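Local structure of Sec-alkylsulfatase (Pseudomonas sp., 4AXH) at residues D33-S38 and A504-G509; L500-M505 and E527-V532; L508-E513 and M520-A525. The protein hydrolyses secondary alkyl sulfates enantioselectively with strict inversion of configuration, using zinc, to give sulfate and homochiral (S)-alcohols. All blocks are in the same frame, centred on the assembly; numbering follows the deposited sequence.

Interaction 1. Residues D33-S38 and A504-G509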
loop_
_atom_site.group_PDB
_atom_site.type_symbol
_atom_site.label_atom_id
_atom_site.label_comp_id
_atom_site.label_asym_id
_atom_site.label_seq_id
_atom_site.Cartn_x
_atom_site.Cartn_y
_atom_site.Cartn_z
ATOM N N ASP A 33 26.812 23.487 -17.252
ATOM C CA ASP A 33 26.046 23.549 -18.497
ATOM C C ASP A 33 25.496 22.166 -18.888
ATOM O O ASP A 33 26.064 21.149 -18.492
ATOM C CB ASP A 33 26.912 24.141 -19.637
ATOM C CG ASP A 33 27.845 25.281 -19.224
ATOM O OD1 ASP A 33 28.895 24.993 -18.586
ATOM O OD2 ASP A 33 27.537 26.459 -19.555
ATOM N N SER A 34 24.386 22.134 -19.665
ATOM C CA SER A 34 23.748 20.899 -20.144
ATOM C C SER A 34 24.653 20.139 -21.150
ATOM O O SER A 34 24.663 20.428 -22.356
ATOM C CB SER A 34 22.372 21.191 -20.740
ATOM O OG SER A 34 21.734 20.006 -21.194
ATOM N N LYS A 35 25.421 19.168 -20.619
ATOM C CA LYS A 35 26.370 18.322 -21.363
ATOM C C LYS A 35 25.672 17.544 -22.493
ATOM O O LYS A 35 24.529 17.120 -22.297
ATOM C CB LYS A 35 27.074 17.346 -20.416
ATOM C CG LYS A 35 27.548 17.981 -19.115
ATOM C CD LYS A 35 28.946 18.609 -19.213
ATOM C CE LYS A 35 29.020 20.031 -18.712
ATOM N NZ LYS A 35 28.646 20.138 -17.277
ATOM N N PRO A 36 26.305 17.359 -23.681
ATOM C CA PRO A 36 25.623 16.605 -24.745
ATOM C C PRO A 36 25.704 15.087 -24.515
ATOM O O PRO A 36 26.162 14.628 -23.451
ATOM C CB PRO A 36 26.369 17.054 -26.012
ATOM C CG PRO A 36 27.781 17.302 -25.536
ATOM C CD PRO A 36 27.675 17.755 -24.097
ATOM N N ALA A 37 25.250 14.312 -25.517
ATOM C CA ALA A 37 25.261 12.853 -25.438
ATOM C C ALA A 37 26.698 12.336 -25.428
ATOM O O ALA A 37 27.530 12.730 -26.267
ATOM C CB ALA A 37 24.495 12.257 -26.610
ATOM N N SER A 38 27.004 11.466 -24.455
ATOM C CA SER A 38 28.318 10.858 -24.386
ATOM C C SER A 38 28.414 9.797 -25.503
ATOM O O SER A 38 27.405 9.491 -26.157
ATOM C CB SER A 38 28.567 10.264 -23.004
ATOM O OG SER A 38 27.937 9.012 -22.813
ATOM N N ALA A 504 25.667 12.817 -14.643
ATOM C CA ALA A 504 25.352 11.392 -14.687
ATOM C C ALA A 504 23.842 11.155 -14.770
ATOM O O ALA A 504 23.443 10.297 -15.558
ATOM C CB ALA A 504 25.937 10.683 -13.485
ATOM N N MET A 505 23.014 11.923 -13.984
ATOM C CA MET A 505 21.529 11.902 -13.980
ATOM C C MET A 505 21.008 12.283 -15.348
ATOM O O MET A 505 20.113 11.631 -15.863
ATOM C CB MET A 505 20.958 12.923 -12.993
ATOM C CG MET A 505 20.749 12.385 -11.616
ATOM S SD MET A 505 19.256 13.093 -10.898
ATOM C CE MET A 505 19.525 12.654 -9.181
ATOM N N GLU A 506 21.571 13.364 -15.924
ATOM C CA GLU A 506 21.258 13.915 -17.235
ATOM C C GLU A 506 21.419 12.863 -18.328
ATOM O O GLU A 506 20.557 12.779 -19.211
ATOM C CB GLU A 506 22.184 15.106 -17.486
ATOM C CG GLU A 506 21.978 15.835 -18.798
ATOM C CD GLU A 506 22.762 17.124 -18.836
ATOM O OE1 GLU A 506 23.996 17.073 -19.055
ATOM O OE2 GLU A 506 22.153 18.175 -18.532
ATOM N N GLN A 507 22.514 12.060 -18.268
ATOM C CA GLN A 507 22.827 10.971 -19.201
ATOM C C GLN A 507 21.797 9.865 -19.042
ATOM O O GLN A 507 21.363 9.322 -20.053
ATOM C CB GLN A 507 24.259 10.423 -18.995
ATOM C CG GLN A 507 25.415 11.368 -19.413
ATOM C CD GLN A 507 25.387 11.834 -20.849
ATOM O OE1 GLN A 507 25.387 11.037 -21.795
ATOM N NE2 GLN A 507 25.436 13.157 -21.044
ATOM N N LEU A 508 21.347 9.582 -17.786
ATOM C CA LEU A 508 20.280 8.609 -17.476
ATOM C C LEU A 508 18.939 9.073 -18.081
ATOM O O LEU A 508 18.137 8.239 -18.508
ATOM C CB LEU A 508 20.117 8.366 -15.975
ATOM C CG LEU A 508 21.281 7.650 -15.261
ATOM C CD1 LEU A 508 21.106 7.709 -13.740
ATOM C CD2 LEU A 508 21.419 6.206 -15.698
ATOM N N GLY A 509 18.737 10.395 -18.124
ATOM C CA GLY A 509 17.570 11.044 -18.702
ATOM C C GLY A 509 17.610 10.941 -20.207
ATOM O O GLY A 509 16.580 10.682 -20.832
#

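Interaction 2. Residues L500-M505 and E527-V532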
loop_
_atom_site.group_PDB
_atom_site.type_symbol
_atom_site.label_atom_id
_atom_site.label_comp_id
_atom_site.label_asym_id
_atom_site.label_seq_id
_atom_site.Cartn_x
_atom_site.Cartn_y
_atom_site.Cartn_z
ATOM N N LEU A 500 28.768 16.727 -11.102
ATOM C CA LEU A 500 29.025 15.376 -11.569
ATOM C C LEU A 500 27.780 14.552 -11.463
ATOM O O LEU A 500 27.372 13.989 -12.478
ATOM C CB LEU A 500 30.194 14.738 -10.802
ATOM C CG LEU A 500 31.604 14.715 -11.483
ATOM C CD1 LEU A 500 31.746 15.710 -12.635
ATOM C CD2 LEU A 500 32.702 14.918 -10.466
ATOM N N GLN A 501 27.116 14.538 -10.275
ATOM C CA GLN A 501 25.864 13.792 -10.106
ATOM C C GLN A 501 24.780 14.286 -11.066
ATOM O O GLN A 501 24.021 13.469 -11.585
ATOM C CB GLN A 501 25.370 13.786 -8.667
ATOM C CG GLN A 501 24.596 12.503 -8.346
ATOM C CD GLN A 501 23.489 12.662 -7.315
ATOM O OE1 GLN A 501 23.363 13.831 -6.687
ATOM N NE2 GLN A 501 22.715 11.731 -7.064
ATOM N N ALA A 502 24.754 15.598 -11.360
ATOM C CA ALA A 502 23.800 16.187 -12.301
ATOM C C ALA A 502 24.103 15.715 -13.710
ATOM O O ALA A 502 23.167 15.400 -14.449
ATOM C CB ALA A 502 23.841 17.698 -12.228
ATOM N N ASP A 503 25.401 15.598 -14.060
ATOM C CA ASP A 503 25.880 15.147 -15.376
ATOM C C ASP A 503 25.499 13.692 -15.654
ATOM O O ASP A 503 25.050 13.378 -16.758
ATOM C CB ASP A 503 27.414 15.343 -15.513
ATOM C CG ASP A 503 27.898 16.758 -15.873
ATOM O OD1 ASP A 503 27.108 17.725 -15.724
ATOM O OD2 ASP A 503 29.067 16.894 -16.319
ATOM N N ALA A 504 25.667 12.817 -14.643
ATOM C CA ALA A 504 25.352 11.392 -14.687
ATOM C C ALA A 504 23.842 11.155 -14.770
ATOM O O ALA A 504 23.443 10.297 -15.558
ATOM C CB ALA A 504 25.937 10.683 -13.485
ATOM N N MET A 505 23.014 11.923 -13.984
ATOM C CA MET A 505 21.529 11.902 -13.980
ATOM C C MET A 505 21.008 12.283 -15.348
ATOM O O MET A 505 20.113 11.631 -15.863
ATOM C CB MET A 505 20.958 12.923 -12.993
ATOM C CG MET A 505 20.749 12.385 -11.616
ATOM S SD MET A 505 19.256 13.093 -10.898
ATOM C CE MET A 505 19.525 12.654 -9.181
ATOM N N GLU A 527 18.163 21.162 -10.436
ATOM C CA GLU A 527 18.261 21.589 -9.031
ATOM C C GLU A 527 19.619 21.308 -8.388
ATOM O O GLU A 527 20.019 22.039 -7.477
ATOM C CB GLU A 527 17.148 20.997 -8.165
ATOM C CG GLU A 527 15.724 21.459 -8.453
ATOM C CD GLU A 527 14.693 20.979 -7.439
ATOM O OE1 GLU A 527 15.053 20.211 -6.513
ATOM O OE2 GLU A 527 13.522 21.406 -7.544
ATOM N N LEU A 528 20.329 20.254 -8.851
ATOM C CA LEU A 528 21.656 19.901 -8.327
ATOM C C LEU A 528 22.626 20.981 -8.733
ATOM O O LEU A 528 23.471 21.385 -7.944
ATOM C CB LEU A 528 22.126 18.559 -8.888
ATOM C CG LEU A 528 21.699 17.337 -8.115
ATOM C CD1 LEU A 528 21.849 16.085 -8.970
ATOM C CD2 LEU A 528 22.449 17.225 -6.758
ATOM N N ARG A 529 22.468 21.472 -9.963
ATOM C CA ARG A 529 23.271 22.522 -10.540
ATOM C C ARG A 529 22.916 23.892 -9.951
ATOM O O ARG A 529 23.815 24.653 -9.597
ATOM C CB ARG A 529 23.094 22.533 -12.063
ATOM C CG ARG A 529 23.878 21.431 -12.752
ATOM C CD ARG A 529 23.349 21.150 -14.136
ATOM N NE ARG A 529 24.093 20.060 -14.769
ATOM C CZ ARG A 529 23.820 19.560 -15.969
ATOM N NH1 ARG A 529 22.810 20.047 -16.685
ATOM N NH2 ARG A 529 24.551 18.570 -16.463
ATOM N N HIS A 530 21.617 24.200 -9.838
ATOM C CA HIS A 530 21.143 25.502 -9.384
ATOM C C HIS A 530 20.372 25.435 -8.067
ATOM O O HIS A 530 20.948 25.715 -7.014
ATOM C CB HIS A 530 20.385 26.219 -10.522
ATOM C CG HIS A 530 21.086 26.108 -11.850
ATOM N ND1 HIS A 530 22.184 26.900 -12.159
ATOM C CD2 HIS A 530 20.878 25.245 -12.873
ATOM C CE1 HIS A 530 22.577 26.523 -13.368
ATOM N NE2 HIS A 530 21.826 25.528 -13.838
ATOM N N GLY A 531 19.115 25.016 -8.115
ATOM C CA GLY A 531 18.275 24.906 -6.928
ATOM C C GLY A 531 16.814 25.148 -7.230
ATOM O O GLY A 531 16.419 25.195 -8.399
ATOM N N VAL A 532 16.013 25.311 -6.177
ATOM C CA VAL A 532 14.566 25.506 -6.279
ATOM C C VAL A 532 14.134 26.982 -6.545
ATOM O O VAL A 532 14.533 27.863 -5.783
ATOM C CB VAL A 532 13.801 24.761 -5.135
ATOM C CG1 VAL A 532 14.255 25.187 -3.740
ATOM C CG2 VAL A 532 12.294 24.885 -5.272
HETATM O O HOH W 1 26.769 20.176 -14.674
#

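Interaction 3. Residues L508-E513 and M520-A525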
loop_
_atom_site.group_PDB
_atom_site.type_symbol
_atom_site.label_atom_id
_atom_site.label_comp_id
_atom_site.label_asym_id
_atom_site.label_seq_id
_atom_site.Cartn_x
_atom_site.Cartn_y
_atom_site.Cartn_z
ATOM N N LEU A 508 21.347 9.582 -17.786
ATOM C CA LEU A 508 20.280 8.609 -17.476
ATOM C C LEU A 508 18.939 9.073 -18.081
ATOM O O LEU A 508 18.137 8.239 -18.508
ATOM C CB LEU A 508 20.117 8.366 -15.975
ATOM C CG LEU A 508 21.281 7.650 -15.261
ATOM C CD1 LEU A 508 21.106 7.709 -13.740
ATOM C CD2 LEU A 508 21.419 6.206 -15.698
ATOM N N GLY A 509 18.737 10.395 -18.124
ATOM C CA GLY A 509 17.570 11.044 -18.702
ATOM C C GLY A 509 17.610 10.941 -20.207
ATOM O O GLY A 509 16.580 10.682 -20.832
ATOM N N TYR A 510 18.822 11.126 -20.802
ATOM C CA TYR A 510 19.047 10.989 -22.241
ATOM C C TYR A 510 18.814 9.534 -22.674
ATOM O O TYR A 510 18.451 9.288 -23.817
ATOM C CB TYR A 510 20.494 11.383 -22.612
ATOM C CG TYR A 510 20.852 12.855 -22.493
ATOM C CD1 TYR A 510 19.871 13.845 -22.568
ATOM C CD2 TYR A 510 22.177 13.265 -22.348
ATOM C CE1 TYR A 510 20.196 15.199 -22.473
ATOM C CE2 TYR A 510 22.509 14.617 -22.220
ATOM C CZ TYR A 510 21.514 15.582 -22.282
ATOM O OH TYR A 510 21.815 16.919 -22.173
ATOM N N GLN A 511 19.022 8.580 -21.749
ATOM C CA GLN A 511 18.945 7.141 -21.986
ATOM C C GLN A 511 17.571 6.507 -21.805
ATOM O O GLN A 511 17.230 5.609 -22.571
ATOM C CB GLN A 511 19.996 6.386 -21.123
ATOM C CG GLN A 511 21.422 6.403 -21.685
ATOM C CD GLN A 511 22.406 5.703 -20.787
ATOM O OE1 GLN A 511 22.052 4.815 -19.983
ATOM N NE2 GLN A 511 23.682 6.075 -20.917
ATOM N N THR A 512 16.824 6.907 -20.760
ATOM C CA THR A 512 15.502 6.353 -20.401
ATOM C C THR A 512 14.379 6.540 -21.410
ATOM O O THR A 512 14.186 7.639 -21.955
ATOM C CB THR A 512 15.068 6.735 -18.997
ATOM O OG1 THR A 512 13.911 5.976 -18.669
ATOM C CG2 THR A 512 14.755 8.222 -18.850
ATOM N N GLU A 513 13.614 5.446 -21.601
ATOM C CA GLU A 513 12.430 5.320 -22.452
ATOM C C GLU A 513 11.220 5.985 -21.772
ATOM O O GLU A 513 10.302 6.471 -22.446
ATOM C CB GLU A 513 12.153 3.822 -22.658
ATOM C CG GLU A 513 10.814 3.489 -23.273
ATOM C CD GLU A 513 10.725 2.091 -23.823
ATOM O OE1 GLU A 513 11.226 1.159 -23.153
ATOM O OE2 GLU A 513 10.158 1.932 -24.930
ATOM N N MET A 520 11.954 13.512 -14.211
ATOM C CA MET A 520 12.545 13.437 -12.862
ATOM C C MET A 520 14.058 13.676 -12.866
ATOM O O MET A 520 14.516 14.607 -12.207
ATOM C CB MET A 520 12.195 12.133 -12.128
ATOM C CG MET A 520 10.711 11.928 -11.881
ATOM S SD MET A 520 10.369 10.398 -10.929
ATOM C CE MET A 520 9.880 9.365 -12.175
ATOM N N TYR A 521 14.834 12.858 -13.607
ATOM C CA TYR A 521 16.291 12.993 -13.702
ATOM C C TYR A 521 16.641 14.389 -14.133
ATOM O O TYR A 521 17.494 15.006 -13.494
ATOM C CB TYR A 521 16.902 11.972 -14.663
ATOM C CG TYR A 521 16.830 10.529 -14.208
ATOM C CD1 TYR A 521 17.268 10.153 -12.942
ATOM C CD2 TYR A 521 16.484 9.515 -15.097
ATOM C CE1 TYR A 521 17.258 8.812 -12.540
ATOM C CE2 TYR A 521 16.484 8.174 -14.712
ATOM C CZ TYR A 521 16.869 7.824 -13.432
ATOM O OH TYR A 521 16.858 6.495 -13.054
ATOM N N MET A 522 15.940 14.918 -15.159
ATOM C CA MET A 522 16.128 16.289 -15.656
ATOM C C MET A 522 15.864 17.384 -14.579
ATOM O O MET A 522 16.655 18.325 -14.465
ATOM C CB MET A 522 15.300 16.528 -16.929
ATOM C CG MET A 522 16.115 16.586 -18.245
ATOM S SD MET A 522 17.476 15.385 -18.460
ATOM C CE MET A 522 17.473 15.221 -20.203
ATOM N N THR A 523 14.782 17.235 -13.769
ATOM C CA THR A 523 14.456 18.166 -12.694
ATOM C C THR A 523 15.539 18.058 -11.650
ATOM O O THR A 523 15.962 19.076 -11.111
ATOM C CB THR A 523 13.036 17.934 -12.157
ATOM O OG1 THR A 523 12.096 18.003 -13.250
ATOM C CG2 THR A 523 12.649 18.961 -11.082
ATOM N N GLY A 524 16.008 16.828 -11.437
ATOM C CA GLY A 524 17.095 16.473 -10.532
ATOM C C GLY A 524 18.407 17.137 -10.913
ATOM O O GLY A 524 19.029 17.799 -10.081
ATOM N N ALA A 525 18.818 16.985 -12.180
ATOM C CA ALA A 525 20.044 17.564 -12.719
ATOM C C ALA A 525 20.041 19.110 -12.627
ATOM O O ALA A 525 21.036 19.685 -12.202
ATOM C CB ALA A 525 20.256 17.107 -14.147
#

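Interaction 1. Residues D33-S38 and A504-G509
Gln507 holds the loop 33-38 with both ends of its carboxamide. NE2 gives a hydrogen bond of 2.9 Å to Pro36 O, which lies close to the plane of the amide, and OE1 accepts the backbone N of Ser38 at 3.1 Å; with both ends engaged, the flip of the amide is fixed. The side chain leaves the helix with CG anti to the carbonyl carbon (chi1 -70°) and bends at chi2 (-57°), which turns the amide along the loop. Glu506 behaves differently. Its CG is anti to the backbone N (chi1 -178°) and the chain runs out straight, carrying the carboxylate to Ser34 and Lys35: OE1 lies 3.4 Å from Lys35 CB, and OE2 lies 3.3 Å from Ser34 OG. The firmer partner of OE2 is Arg529, in a salt bridge, while Lys35 crosses Glu506 at about a right angle and sends its NZ to Asp503. Ser38, the N-cap of helix 39-48, bonds through OG to Tyr477 OH. The loop thus runs across the side of helix 495-511, with helix 515-529 supplying Arg529, helix 477-490 supplying Tyr477, and helix 39-48 starting where Gln507 grips.

Interaction 2. Residues L500-M505 and E527-V532
Arg529 lies along Ala502 and ends at Asp503, meeting a methyl group first and a carboxylate last. Its CB rests against one face of the neighbouring His530 ring. From there the chain runs extended to NE: CG packs 3.8 Å from Ala502 CB, CD stays alongside the same methyl, and NE comes within 3.5 Å of it. NE also makes a weak hydrogen bond to a water that sits 2.7 Å from Asp503 OD1. At the tip, NH2 gives OD1 a salt-bridge hydrogen bond of 2.8 Å with an N-H...O angle of 152°. OD1 lies near the guanidinium plane but is met on its anti side, 31° out of the carboxylate plane, and the two planar groups stand 84° apart. NH1 turns to Glu506 in a second salt bridge. Beside this polar end, Leu528 brings CB to within 3.9 Å of Ala502 CB, while both its methyls meet Gln501 OE1 and CD1 touches Met505 CE. Because Lys35 also pairs with OD1 of Asp503, two cations share one carboxylate oxygen and two carboxylates share one guanidinium. Such an alternation probably offsets the charges within a largely buried contact, and would be expected to keep both acids ionised.

Interaction 3. Residues L508-E513 and M520-A525
Leu508 lays its CB over one face of the Tyr521 ring, toward the rim. This CB lies 4.0 Å from the ring centroid and 16° off the ring normal, a CH-pi approach, and CD1 reaches Tyr521 CE1 from the same side chain. In Tyr521, CG anti to the carbonyl carbon (chi1 -68°) carries the ring to Leu508 and Gly509, and the rotation about CB-CG turns its face to Leu508. Its rim is used as well: Thr512 CG2 comes to CD2 near the ring plane. Gly509 has no side chain to interpose, and its CA stands 5.5 Å from Tyr521 CA, the closest CA pair of the two segments. On the flank of the glycine lies Met522, whose chain bends at chi2 (41°) and crosses Tyr510 at about a right angle; its CE meets Tyr510 CE1 at 3.5 Å, obliquely to the ring. Leu442 of the second subunit packs on Tyr521, and Met520 touches Pro322, a sulfate-binding residue about 11 Å from Tyr521 between side chains. The hydroxyl of Tyr510 turns to Gln242 and to Lys35 O. Here the two segments meet mainly through aliphatic groups, aromatic rings and the glycine backbone, with no hydrogen bonds between them, so that shape and close approach carry this end of the antiparallel hairpin in the dimerisation region.

In the fold
Interactions 2 and 3 join the same pair of antiparallel helices, 495-511 and 515-529, with interaction 3 near the turn of the hairpin and interaction 2 farther from it; both are buried and both reach the second subunit. Interaction 1 is only partly buried and lays an N-terminal loop, distant in sequence, on the first of these helices. Chemistry follows place: amide and backbone bonds at the loop, mixed aliphatic and ionic contacts at the end away from the turn, apolar packing near the turn. Two salt bridges tie interaction 1 to interaction 2, while Tyr510 OH, probably hydrogen-bonded to Lys35 O, ties it to interaction 3.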